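Local coordinates for pullulanase C protein (Klebsiella pneumoniae subsp. pneumoniae NTUH-K2044, PDB 5HJ1) that probably acts as a component of the bacterial type II secretion machinery, with a PDZ domain that binds a fatty acid in a largely apolar pocket, at residues V6-E11 and Q72-L77; T18-S23 and A42-Q47; A58-D63 and E82-V87. All blocks are in the same frame, centred on the assembly; numbering follows the deposited sequence. Where two conformers were deposited one is given.

Interaction 1. Residues V6-E11 and Q72-L77; sequences VKRLRE and QALQNL. With VCA (vaccenic acid), chain B.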
loop_
_atom_site.group_PDB
_atom_site.type_symbol
_atom_site.label_atom_id
_atom_site.label_comp_id
_atom_site.label_asym_id
_atom_site.label_seq_id
_atom_site.Cartn_x
_atom_site.Cartn_y
_atom_site.Cartn_z
ATOM N N VAL A 6 8.842 2.892 0.246
ATOM C CA VAL A 6 8.309 4.134 -0.356
ATOM C C VAL A 6 9.231 4.640 -1.420
ATOM O O VAL A 6 8.809 4.939 -2.545
ATOM C CB VAL A 6 8.042 5.204 0.722
ATOM C CG1 VAL A 6 7.628 6.537 0.125
ATOM C CG2 VAL A 6 6.984 4.688 1.670
ATOM N N LYS A 7 10.517 4.663 -1.085
ATOM C CA LYS A 7 11.503 5.119 -2.038
ATOM C C LYS A 7 11.469 4.209 -3.279
ATOM O O LYS A 7 11.627 4.688 -4.385
ATOM C CB LYS A 7 12.886 5.242 -1.381
ATOM C CG LYS A 7 12.903 6.189 -0.173
ATOM C CD LYS A 7 12.280 7.546 -0.492
ATOM C CE LYS A 7 12.483 8.590 0.595
ATOM N NZ LYS A 7 11.930 9.934 0.248
ATOM N N ARG A 8 11.170 2.929 -3.096
ATOM C CA ARG A 8 11.025 2.047 -4.255
ATOM C C ARG A 8 9.727 2.216 -5.039
ATOM O O ARG A 8 9.734 1.953 -6.219
ATOM C CB ARG A 8 11.232 0.569 -3.910
ATOM C CG ARG A 8 12.671 0.253 -3.503
ATOM C CD ARG A 8 13.080 -1.066 -4.117
ATOM N NE ARG A 8 12.283 -2.195 -3.641
ATOM C CZ ARG A 8 12.116 -3.345 -4.300
ATOM N NH1 ARG A 8 12.597 -3.525 -5.527
ATOM N NH2 ARG A 8 11.403 -4.312 -3.747
ATOM N N LEU A 9 8.600 2.610 -4.421
ATOM C CA LEU A 9 7.328 2.825 -5.193
ATOM C C LEU A 9 7.391 4.014 -6.168
ATOM O O LEU A 9 6.615 4.116 -7.133
ATOM C CB LEU A 9 6.114 3.090 -4.257
ATOM C CG LEU A 9 5.452 1.935 -3.520
ATOM C CD1 LEU A 9 4.493 2.459 -2.458
ATOM C CD2 LEU A 9 4.698 1.019 -4.477
ATOM N N ARG A 10 8.302 4.928 -5.882
ATOM C CA ARG A 10 8.512 6.094 -6.705
ATOM C C ARG A 10 9.018 5.781 -8.138
ATOM O O ARG A 10 8.880 6.617 -9.044
ATOM C CB ARG A 10 9.449 7.044 -5.940
ATOM C CG ARG A 10 9.778 8.337 -6.654
ATOM C CD ARG A 10 10.540 9.306 -5.764
ATOM N NE ARG A 10 9.737 9.841 -4.657
ATOM C CZ ARG A 10 9.742 9.408 -3.396
ATOM N NH1 ARG A 10 10.524 8.411 -3.010
ATOM N NH2 ARG A 10 8.960 9.997 -2.494
ATOM N N GLU A 11 9.542 4.573 -8.363
ATOM C CA GLU A 11 10.085 4.168 -9.681
ATOM C C GLU A 11 9.036 3.778 -10.716
ATOM O O GLU A 11 9.335 3.634 -11.891
ATOM C CB GLU A 11 10.947 2.923 -9.505
ATOM C CG GLU A 11 12.001 2.992 -8.410
ATOM C CD GLU A 11 12.808 1.699 -8.321
ATOM O OE1 GLU A 11 13.129 1.122 -9.394
ATOM O OE2 GLU A 11 13.140 1.273 -7.191
ATOM N N GLN A 72 9.947 -8.869 -2.486
ATOM C CA GLN A 72 9.483 -9.696 -3.612
ATOM C C GLN A 72 8.198 -9.101 -4.204
ATOM O O GLN A 72 8.097 -8.891 -5.412
ATOM C CB GLN A 72 9.333 -11.141 -3.140
ATOM C CG GLN A 72 8.979 -12.173 -4.204
ATOM C CD GLN A 72 9.267 -13.615 -3.757
ATOM O OE1 GLN A 72 8.892 -14.575 -4.445
ATOM N NE2 GLN A 72 9.956 -13.776 -2.613
ATOM N N ALA A 73 7.259 -8.736 -3.347
ATOM C CA ALA A 73 6.008 -8.137 -3.830
ATOM C C ALA A 73 6.239 -6.865 -4.658
ATOM O O ALA A 73 5.637 -6.660 -5.712
ATOM C CB ALA A 73 5.113 -7.838 -2.655
ATOM N N LEU A 74 7.151 -6.025 -4.209
ATOM C CA LEU A 74 7.437 -4.781 -4.919
ATOM C C LEU A 74 8.119 -4.970 -6.278
ATOM O O LEU A 74 7.808 -4.254 -7.238
ATOM C CB LEU A 74 8.330 -3.908 -4.024
ATOM C CG LEU A 74 7.626 -3.374 -2.797
ATOM C CD1 LEU A 74 8.630 -2.864 -1.771
ATOM C CD2 LEU A 74 6.643 -2.274 -3.188
ATOM N N GLN A 75 9.036 -5.925 -6.373
ATOM C CA GLN A 75 9.696 -6.148 -7.681
ATOM C C GLN A 75 8.644 -6.659 -8.669
ATOM O O GLN A 75 8.643 -6.297 -9.855
ATOM C CB GLN A 75 10.900 -7.091 -7.576
ATOM C CG GLN A 75 10.618 -8.467 -6.989
ATOM C CD GLN A 75 11.874 -9.312 -6.814
ATOM O OE1 GLN A 75 12.961 -8.940 -7.276
ATOM N NE2 GLN A 75 11.732 -10.460 -6.134
ATOM N N ASN A 76 7.708 -7.445 -8.147
ATOM C CA ASN A 76 6.609 -7.981 -8.968
ATOM C C ASN A 76 5.599 -6.949 -9.495
ATOM O O ASN A 76 4.980 -7.212 -10.533
ATOM C CB ASN A 76 5.827 -9.057 -8.222
ATOM C CG ASN A 76 6.612 -10.306 -7.964
ATOM O OD1 ASN A 76 7.738 -10.488 -8.461
ATOM N ND2 ASN A 76 6.015 -11.205 -7.171
ATOM N N LEU A 77 5.387 -5.828 -8.797
ATOM C CA LEU A 77 4.430 -4.775 -9.228
ATOM C C LEU A 77 4.788 -4.107 -10.587
ATOM O O LEU A 77 3.896 -3.676 -11.338
ATOM C CB LEU A 77 4.275 -3.729 -8.087
ATOM C CG LEU A 77 3.207 -2.616 -8.133
ATOM C CD1 LEU A 77 2.925 -2.090 -6.728
ATOM C CD2 LEU A 77 3.552 -1.461 -9.070
HETATM O O2 VCA B . -5.376 7.808 -12.607
HETATM C C1 VCA B . -5.643 6.973 -13.498
HETATM O O1 VCA B . -6.353 7.254 -14.491
HETATM C C2 VCA B . -5.092 5.568 -13.348
HETATM C C3 VCA B . -3.845 5.386 -14.211
HETATM C C4 VCA B . -2.610 5.096 -13.361
HETATM C C5 VCA B . -2.983 4.484 -12.014
HETATM C C6 VCA B . -3.514 5.548 -11.068
HETATM C C7 VCA B . -3.681 5.026 -9.647
HETATM C C8 VCA B . -2.560 4.086 -9.208
HETATM C C9 VCA B . -2.831 3.639 -7.776
HETATM C C10 VCA B . -1.891 2.576 -7.217
HETATM C C11 VCA B . -2.466 2.160 -5.912
HETATM C C12 VCA B . -1.835 1.501 -4.962
HETATM C C13 VCA B . -0.374 1.119 -4.945
HETATM C C14 VCA B . -0.165 0.822 -3.472
HETATM C C15 VCA B . 1.181 0.300 -3.014
HETATM C C16 VCA B . 1.162 0.562 -1.517
HETATM C C17 VCA B . 2.092 -0.310 -0.718
HETATM C C18 VCA B . 1.973 0.142 0.723
#
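Helix 5-9 and helix 67-77 sit side by side on the PDZ domain and meet through Leu9 and Arg8 of the first and Leu74, Gln75 and Leu77 of the second. From its place in the chain, helix 67-77 is probably the long helix that borders the ligand groove in PDZ domains.

The inner part of the contact is entirely leucine. The CD2 methyl of Leu9 is the point of convergence: Leu74 brings CD2 to it at 4.0 Å, and Leu77 adds CD1 at 4.2 Å from that same Leu9 CD2. Leu9 and Leu74 run nearly perpendicular to one another, so they meet through branch ends rather than along their lengths. With chi1 at -77°, CG of Leu9 lies beside the backbone N, and the forked end reaches across to the other helix. The fork also serves the ligand. Leu9 CD2 is 3.9 Å from C15 of the vaccenic acid, and Leu9 CD1 is likewise 3.9 Å from C16, near the methyl end of the tail. Ile16 and Ile22 pack on Leu9 too, while Leu77 also rests on Leu59.

Arg8 finishes the outer edge. Its chain bends at chi2 (-139°, away from a staggered value) and again at chi3 (-63°), carrying the guanidinium across the base of Leu74. NH2 comes within 3.1 Å of Leu74 CB, a tight approach, and CZ lies 3.8 Å from that CB. A hydrogen bond from NH2 to the carbonyl oxygen of Gln71, one residue before the segment, helps to hold the group there.

No hydrogen bond joins 6-11 to 72-77 directly. The inner seam therefore relies on apolar packing shared with the lipid tail, and the charged arginine roofs it on the more exposed side.

Interaction 2. Residues T18-S23 and A42-Q47; sequences TYLSIS and ASLFRQ. With VCA (vaccenic acid), chain B.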
loop_
_atom_site.group_PDB
_atom_site.type_symbol
_atom_site.label_atom_id
_atom_site.label_comp_id
_atom_site.label_asym_id
_atom_site.label_seq_id
_atom_site.Cartn_x
_atom_site.Cartn_y
_atom_site.Cartn_z
ATOM N N THR A 18 1.673 10.416 -6.133
ATOM C CA THR A 18 0.746 11.528 -6.344
ATOM C C THR A 18 -0.606 11.194 -5.717
ATOM O O THR A 18 -1.341 12.110 -5.285
ATOM C CB THR A 18 0.535 11.792 -7.827
ATOM O OG1 THR A 18 1.803 12.159 -8.432
ATOM C CG2 THR A 18 -0.408 12.952 -8.068
ATOM N N TYR A 19 -0.940 9.899 -5.628
ATOM C CA TYR A 19 -2.225 9.469 -5.081
ATOM C C TYR A 19 -2.173 9.089 -3.638
ATOM O O TYR A 19 -3.229 9.034 -2.981
ATOM C CB TYR A 19 -2.798 8.244 -5.890
ATOM C CG TYR A 19 -3.085 8.485 -7.322
ATOM C CD1 TYR A 19 -4.324 9.006 -7.704
ATOM C CD2 TYR A 19 -2.117 8.260 -8.258
ATOM C CE1 TYR A 19 -4.649 9.163 -9.039
ATOM C CE2 TYR A 19 -2.375 8.526 -9.603
ATOM C CZ TYR A 19 -3.656 8.986 -9.938
ATOM O OH TYR A 19 -4.025 9.224 -11.270
ATOM N N LEU A 20 -0.980 8.802 -3.119
ATOM C CA LEU A 20 -0.823 8.255 -1.771
ATOM C C LEU A 20 0.288 8.887 -1.014
ATOM O O LEU A 20 1.373 9.083 -1.594
ATOM C CB LEU A 20 -0.496 6.744 -1.805
ATOM C CG LEU A 20 -1.543 5.854 -2.323
ATOM C CD1 LEU A 20 -0.991 4.418 -2.407
ATOM C CD2 LEU A 20 -2.719 5.855 -1.387
ATOM N N SER A 21 0.045 9.235 0.226
ATOM C CA SER A 21 1.052 9.620 1.231
ATOM C C SER A 21 1.208 8.383 2.116
ATOM O O SER A 21 0.221 7.865 2.660
ATOM C CB SER A 21 0.520 10.776 2.011
ATOM O OG SER A 21 1.524 11.293 2.869
ATOM N N ILE A 22 2.427 7.884 2.274
ATOM C CA ILE A 22 2.690 6.573 2.913
ATOM C C ILE A 22 3.724 6.669 3.992
ATOM O O ILE A 22 4.746 7.324 3.832
ATOM C CB ILE A 22 3.161 5.570 1.840
ATOM C CG1 ILE A 22 2.154 5.444 0.738
ATOM C CG2 ILE A 22 3.438 4.161 2.432
ATOM C CD1 ILE A 22 2.564 4.603 -0.464
ATOM N N SER A 23 3.425 6.170 5.200
ATOM C CA SER A 23 4.463 6.068 6.264
ATOM C C SER A 23 4.476 4.674 6.903
ATOM O O SER A 23 3.405 4.215 7.412
ATOM C CB SER A 23 4.171 6.988 7.411
ATOM O OG SER A 23 4.180 8.301 6.922
ATOM N N ALA A 42 -6.478 13.056 -4.356
ATOM C CA ALA A 42 -7.220 12.237 -3.403
ATOM C C ALA A 42 -8.278 11.325 -3.981
ATOM O O ALA A 42 -9.119 10.783 -3.257
ATOM C CB ALA A 42 -7.790 13.130 -2.279
ATOM N N SER A 43 -8.166 11.075 -5.274
ATOM C CA SER A 43 -9.152 10.284 -6.013
ATOM C C SER A 43 -9.446 8.896 -5.506
ATOM O O SER A 43 -10.640 8.524 -5.540
ATOM C CB SER A 43 -8.668 10.091 -7.406
ATOM O OG SER A 43 -8.841 11.329 -8.176
ATOM N N LEU A 44 -8.462 8.199 -4.950
ATOM C CA LEU A 44 -8.633 6.803 -4.532
ATOM C C LEU A 44 -9.370 6.706 -3.230
ATOM O O LEU A 44 -9.684 5.585 -2.791
ATOM C CB LEU A 44 -7.294 6.155 -4.366
ATOM C CG LEU A 44 -6.343 6.091 -5.564
ATOM C CD1 LEU A 44 -4.992 5.483 -5.154
ATOM C CD2 LEU A 44 -7.020 5.459 -6.743
ATOM N N PHE A 45 -9.635 7.814 -2.544
ATOM C CA PHE A 45 -10.241 7.836 -1.218
ATOM C C PHE A 45 -11.723 8.089 -1.359
ATOM O O PHE A 45 -12.156 9.200 -1.698
ATOM C CB PHE A 45 -9.502 8.833 -0.332
ATOM C CG PHE A 45 -8.152 8.370 0.071
ATOM C CD1 PHE A 45 -7.060 8.441 -0.821
ATOM C CD2 PHE A 45 -7.904 7.779 1.300
ATOM C CE1 PHE A 45 -5.813 7.875 -0.506
ATOM C CE2 PHE A 45 -6.655 7.257 1.621
ATOM C CZ PHE A 45 -5.617 7.310 0.755
ATOM N N ARG A 46 -12.532 7.040 -1.149
ATOM C CA ARG A 46 -13.945 7.031 -1.434
ATOM C C ARG A 46 -14.519 5.775 -0.780
ATOM O O ARG A 46 -13.788 4.917 -0.316
ATOM C CB ARG A 46 -14.166 7.029 -2.929
ATOM C CG ARG A 46 -13.527 5.761 -3.560
ATOM C CD ARG A 46 -13.510 5.766 -4.994
ATOM N NE ARG A 46 -14.848 5.654 -5.489
ATOM C CZ ARG A 46 -15.139 5.847 -6.782
ATOM N NH1 ARG A 46 -14.194 6.113 -7.655
ATOM N NH2 ARG A 46 -16.374 5.805 -7.199
ATOM N N GLN A 47 -15.859 5.736 -0.729
ATOM C CA GLN A 47 -16.532 4.620 0.001
ATOM C C GLN A 47 -16.134 3.174 -0.299
ATOM O O GLN A 47 -15.834 2.370 0.618
ATOM C CB GLN A 47 -18.017 4.809 -0.046
ATOM C CG GLN A 47 -18.753 3.896 0.909
ATOM C CD GLN A 47 -20.241 4.087 0.819
ATOM O OE1 GLN A 47 -20.855 3.920 -0.244
ATOM N NE2 GLN A 47 -20.843 4.372 1.952
HETATM O O2 VCA B . -5.376 7.808 -12.607
HETATM C C1 VCA B . -5.643 6.973 -13.498
HETATM O O1 VCA B . -6.353 7.254 -14.491
HETATM C C2 VCA B . -5.092 5.568 -13.348
HETATM C C3 VCA B . -3.845 5.386 -14.211
HETATM C C4 VCA B . -2.610 5.096 -13.361
HETATM C C5 VCA B . -2.983 4.484 -12.014
HETATM C C6 VCA B . -3.514 5.548 -11.068
HETATM C C7 VCA B . -3.681 5.026 -9.647
HETATM C C8 VCA B . -2.560 4.086 -9.208
HETATM C C9 VCA B . -2.831 3.639 -7.776
HETATM C C10 VCA B . -1.891 2.576 -7.217
HETATM C C11 VCA B . -2.466 2.160 -5.912
HETATM C C12 VCA B . -1.835 1.501 -4.962
HETATM C C13 VCA B . -0.374 1.119 -4.945
HETATM C C14 VCA B . -0.165 0.822 -3.472
HETATM C C15 VCA B . 1.181 0.300 -3.014
HETATM C C16 VCA B . 1.162 0.562 -1.517
HETATM C C17 VCA B . 2.092 -0.310 -0.718
HETATM C C18 VCA B . 1.973 0.142 0.723
HETATM O O HOH W 1 -5.848 9.186 -4.021
#
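The Tyr19 ring has the vaccenic acid chain over one face, C7 standing 3.7 Å above the plane and shifted toward the rim, while Ser43 CB sits at the ring edge and Leu44 CG approaches obliquely. Phe45 is met at its edge: CE1 points at the carbonyl oxygen of Tyr19 (3.8 Å) and also lies 3.8 Å from Leu20 CD2. A bridging water lies in plane at the edges of both rings, as Ala42 O does at that of Phe45.

Leu44 turns one methyl, CD1, to both Tyr19 and the lipid: it presses on Tyr19 CB at 3.6 Å and lines the pocket at mid-chain, near C9. Leu20 divides its fork, CD2 going to the Phe45 edge and CD1 to the lipid near C14. The Tyr19 hydroxyl meets carboxylate oxygen O2 of the ligand at only 2.4 Å, too short for the details to be trusted.

No direct hydrogen bond links the segments, but the water bridges them: it donates to Tyr19 O (2.8 Å) and accepts from Leu44 N (2.9 Å). A type I turn, closed by Phe45 N to Ala42 O (3.1 Å), sets Ser43 and Leu44 facing Tyr19.

The short helical turn before strand 20-27 probably holds the place of the carboxylate-binding loop of PDZ domains, and the Tyr19 hydroxyl beside the fatty-acid carboxylate is consistent with that role.

Interaction 3. Residues A58-D63 and E82-V87; sequences ALNGID and EITLTV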
loop_
_atom_site.group_PDB
_atom_site.type_symbol
_atom_site.label_atom_id
_atom_site.label_comp_id
_atom_site.label_asym_id
_atom_site.label_seq_id
_atom_site.Cartn_x
_atom_site.Cartn_y
_atom_site.Cartn_z
ATOM N N ALA A 58 -0.957 -6.042 3.112
ATOM C CA ALA A 58 -0.604 -7.006 2.042
ATOM C C ALA A 58 -0.707 -6.354 0.697
ATOM O O ALA A 58 -1.559 -5.495 0.479
ATOM C CB ALA A 58 -1.471 -8.279 2.118
ATOM N N LEU A 59 0.104 -6.846 -0.228
ATOM C CA LEU A 59 0.101 -6.369 -1.629
ATOM C C LEU A 59 0.077 -7.647 -2.458
ATOM O O LEU A 59 0.964 -8.488 -2.360
ATOM C CB LEU A 59 1.354 -5.548 -1.929
ATOM C CG LEU A 59 1.575 -5.154 -3.400
ATOM C CD1 LEU A 59 0.530 -4.235 -3.953
ATOM C CD2 LEU A 59 2.948 -4.460 -3.556
ATOM N N ASN A 60 -1.036 -7.825 -3.223
ATOM C CA ASN A 60 -1.231 -9.068 -4.004
ATOM C C ASN A 60 -1.064 -10.313 -3.189
ATOM O O ASN A 60 -0.467 -11.328 -3.587
ATOM C CB ASN A 60 -0.311 -9.121 -5.203
ATOM C CG ASN A 60 -0.541 -7.979 -6.126
ATOM O OD1 ASN A 60 -1.706 -7.667 -6.471
ATOM N ND2 ASN A 60 0.509 -7.333 -6.540
ATOM N N GLY A 61 -1.594 -10.260 -1.995
ATOM C CA GLY A 61 -1.572 -11.329 -1.101
ATOM C C GLY A 61 -0.268 -11.636 -0.347
ATOM O O GLY A 61 -0.205 -12.573 0.416
ATOM N N ILE A 62 0.786 -10.817 -0.579
ATOM C CA ILE A 62 2.075 -10.925 0.065
ATOM C C ILE A 62 2.116 -9.959 1.254
ATOM O O ILE A 62 1.802 -8.770 1.098
ATOM C CB ILE A 62 3.172 -10.603 -0.955
ATOM C CG1 ILE A 62 3.157 -11.587 -2.143
ATOM C CG2 ILE A 62 4.542 -10.731 -0.234
ATOM C CD1 ILE A 62 3.944 -11.109 -3.360
ATOM N N ASP A 63 2.512 -10.477 2.393
ATOM C CA ASP A 63 2.619 -9.733 3.643
ATOM C C ASP A 63 3.653 -8.613 3.556
ATOM O O ASP A 63 4.854 -8.843 3.411
ATOM C CB ASP A 63 2.976 -10.695 4.761
ATOM C CG ASP A 63 2.753 -10.124 6.143
ATOM O OD1 ASP A 63 2.569 -8.882 6.308
ATOM O OD2 ASP A 63 2.848 -10.940 7.097
ATOM N N GLU A 82 -3.046 -4.979 -12.735
ATOM C CA GLU A 82 -4.055 -4.724 -11.699
ATOM C C GLU A 82 -3.435 -5.318 -10.490
ATOM O O GLU A 82 -2.833 -6.390 -10.560
ATOM C CB GLU A 82 -5.416 -5.412 -12.001
ATOM C CG GLU A 82 -6.515 -5.176 -10.956
ATOM C CD GLU A 82 -7.920 -5.524 -11.427
ATOM O OE1 GLU A 82 -8.613 -6.360 -10.776
ATOM O OE2 GLU A 82 -8.384 -5.019 -12.480
ATOM N N ILE A 83 -3.543 -4.588 -9.373
ATOM C CA ILE A 83 -2.954 -5.028 -8.140
ATOM C C ILE A 83 -3.919 -4.880 -7.009
ATOM O O ILE A 83 -4.882 -4.059 -7.096
ATOM C CB ILE A 83 -1.670 -4.260 -7.792
ATOM C CG1 ILE A 83 -1.958 -2.743 -7.644
ATOM C CG2 ILE A 83 -0.624 -4.517 -8.858
ATOM C CD1 ILE A 83 -0.771 -2.000 -7.133
ATOM N N THR A 84 -3.784 -5.699 -5.995
ATOM C CA THR A 84 -4.697 -5.602 -4.875
ATOM C C THR A 84 -3.960 -5.245 -3.610
ATOM O O THR A 84 -2.901 -5.830 -3.313
ATOM C CB THR A 84 -5.362 -6.930 -4.652
ATOM O OG1 THR A 84 -6.056 -7.316 -5.864
ATOM C CG2 THR A 84 -6.327 -6.943 -3.505
ATOM N N LEU A 85 -4.557 -4.381 -2.835
ATOM C CA LEU A 85 -4.024 -4.002 -1.549
ATOM C C LEU A 85 -4.978 -4.506 -0.469
ATOM O O LEU A 85 -6.241 -4.388 -0.614
ATOM C CB LEU A 85 -3.999 -2.479 -1.447
ATOM C CG LEU A 85 -3.037 -1.759 -0.608
ATOM C CD1 LEU A 85 -1.584 -2.211 -0.820
ATOM C CD2 LEU A 85 -3.205 -0.252 -1.004
ATOM N N THR A 86 -4.471 -5.162 0.564
ATOM C CA THR A 86 -5.217 -5.506 1.743
ATOM C C THR A 86 -4.920 -4.449 2.816
ATOM O O THR A 86 -3.750 -4.240 3.123
ATOM C CB THR A 86 -4.865 -6.880 2.275
ATOM O OG1 THR A 86 -5.057 -7.852 1.247
ATOM C CG2 THR A 86 -5.724 -7.244 3.447
ATOM N N VAL A 87 -5.975 -3.833 3.326
ATOM C CA VAL A 87 -5.841 -2.865 4.406
ATOM C C VAL A 87 -6.598 -3.320 5.648
ATOM O O VAL A 87 -7.568 -4.083 5.525
ATOM C CB VAL A 87 -6.345 -1.448 3.976
ATOM C CG1 VAL A 87 -5.529 -0.909 2.809
ATOM C CG2 VAL A 87 -7.800 -1.448 3.662
HETATM O O HOH W 2 -3.423 -8.049 -1.128
#
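Asn60 takes a left-handed backbone conformation as the first of the two central residues of a type I' turn, and its chi1 of -60° places CG beside its own backbone N, turning the amide toward Thr84. Asn60 thereby grips Thr84 twice. Its backbone N donates to Thr84 O at 2.7 Å, almost perfectly straight (178°) and in the carbonyl plane. Thr84 N returns a bond to Asn60 OD1 at 2.9 Å, arriving from above the amide plane, 37° out of it. The side-chain oxygen takes over the role a backbone carbonyl would play in a continuing ladder, just where 58-63 turns away at Gly61. The amide also lies against Ile83, OD1 being 3.4 Å from Ile83 CA.

Further along, Ala58 and Thr86 form an antiparallel hydrogen-bonded pair. Thr86 N to Ala58 O is 2.9 Å; the return bond from Ala58 N to Thr86 O is weak at 3.3 Å. Their side chains share a face, with CB to CB at 3.7 Å. A water links the turn to strand 82-87, accepting from Gly61 N and donating to Thr84 O and to Thr86 OG1, which also hydrogen-bonds Asp95 OD1.

Leu59 and Leu85, a non-hydrogen-bonded pair, point to the other face. There Leu59 CD1 packs against Ile83 CD1 at 4.1 Å and Leu85 CD1 at 4.3 Å. Ile83 and Leu85 also touch the vaccenic acid. Two neighbouring antiparallel strands, with helix 67-77 between them in the sequence, belong to the curled sheet of the PDZ fold, and the face carrying Ile83 and Leu85 lines the lipid pocket.

In the fold
Interaction 3 forms part of the sheet itself, joined by backbone hydrogen bonds and one to the Asn60 side chain, whereas interactions 1 and 2 have no direct hydrogen bond between their segments and depend on packing. Interaction 1 is buried, interaction 2 lies at the surface, and interaction 3 is partly buried. Helix 67-77 ties interaction 1 to interaction 3: it lies between the two paired strands in sequence, and Leu77 packs on Ile83 and Leu59. Interaction 2 reaches interaction 1 through Ile22, which touches Leu9 and Val6. Interactions 2 and 3 do not touch, yet both reach the same sheet. All three line the fatty-acid pocket, interaction 2 including the carboxylate end and interaction 1 the tail.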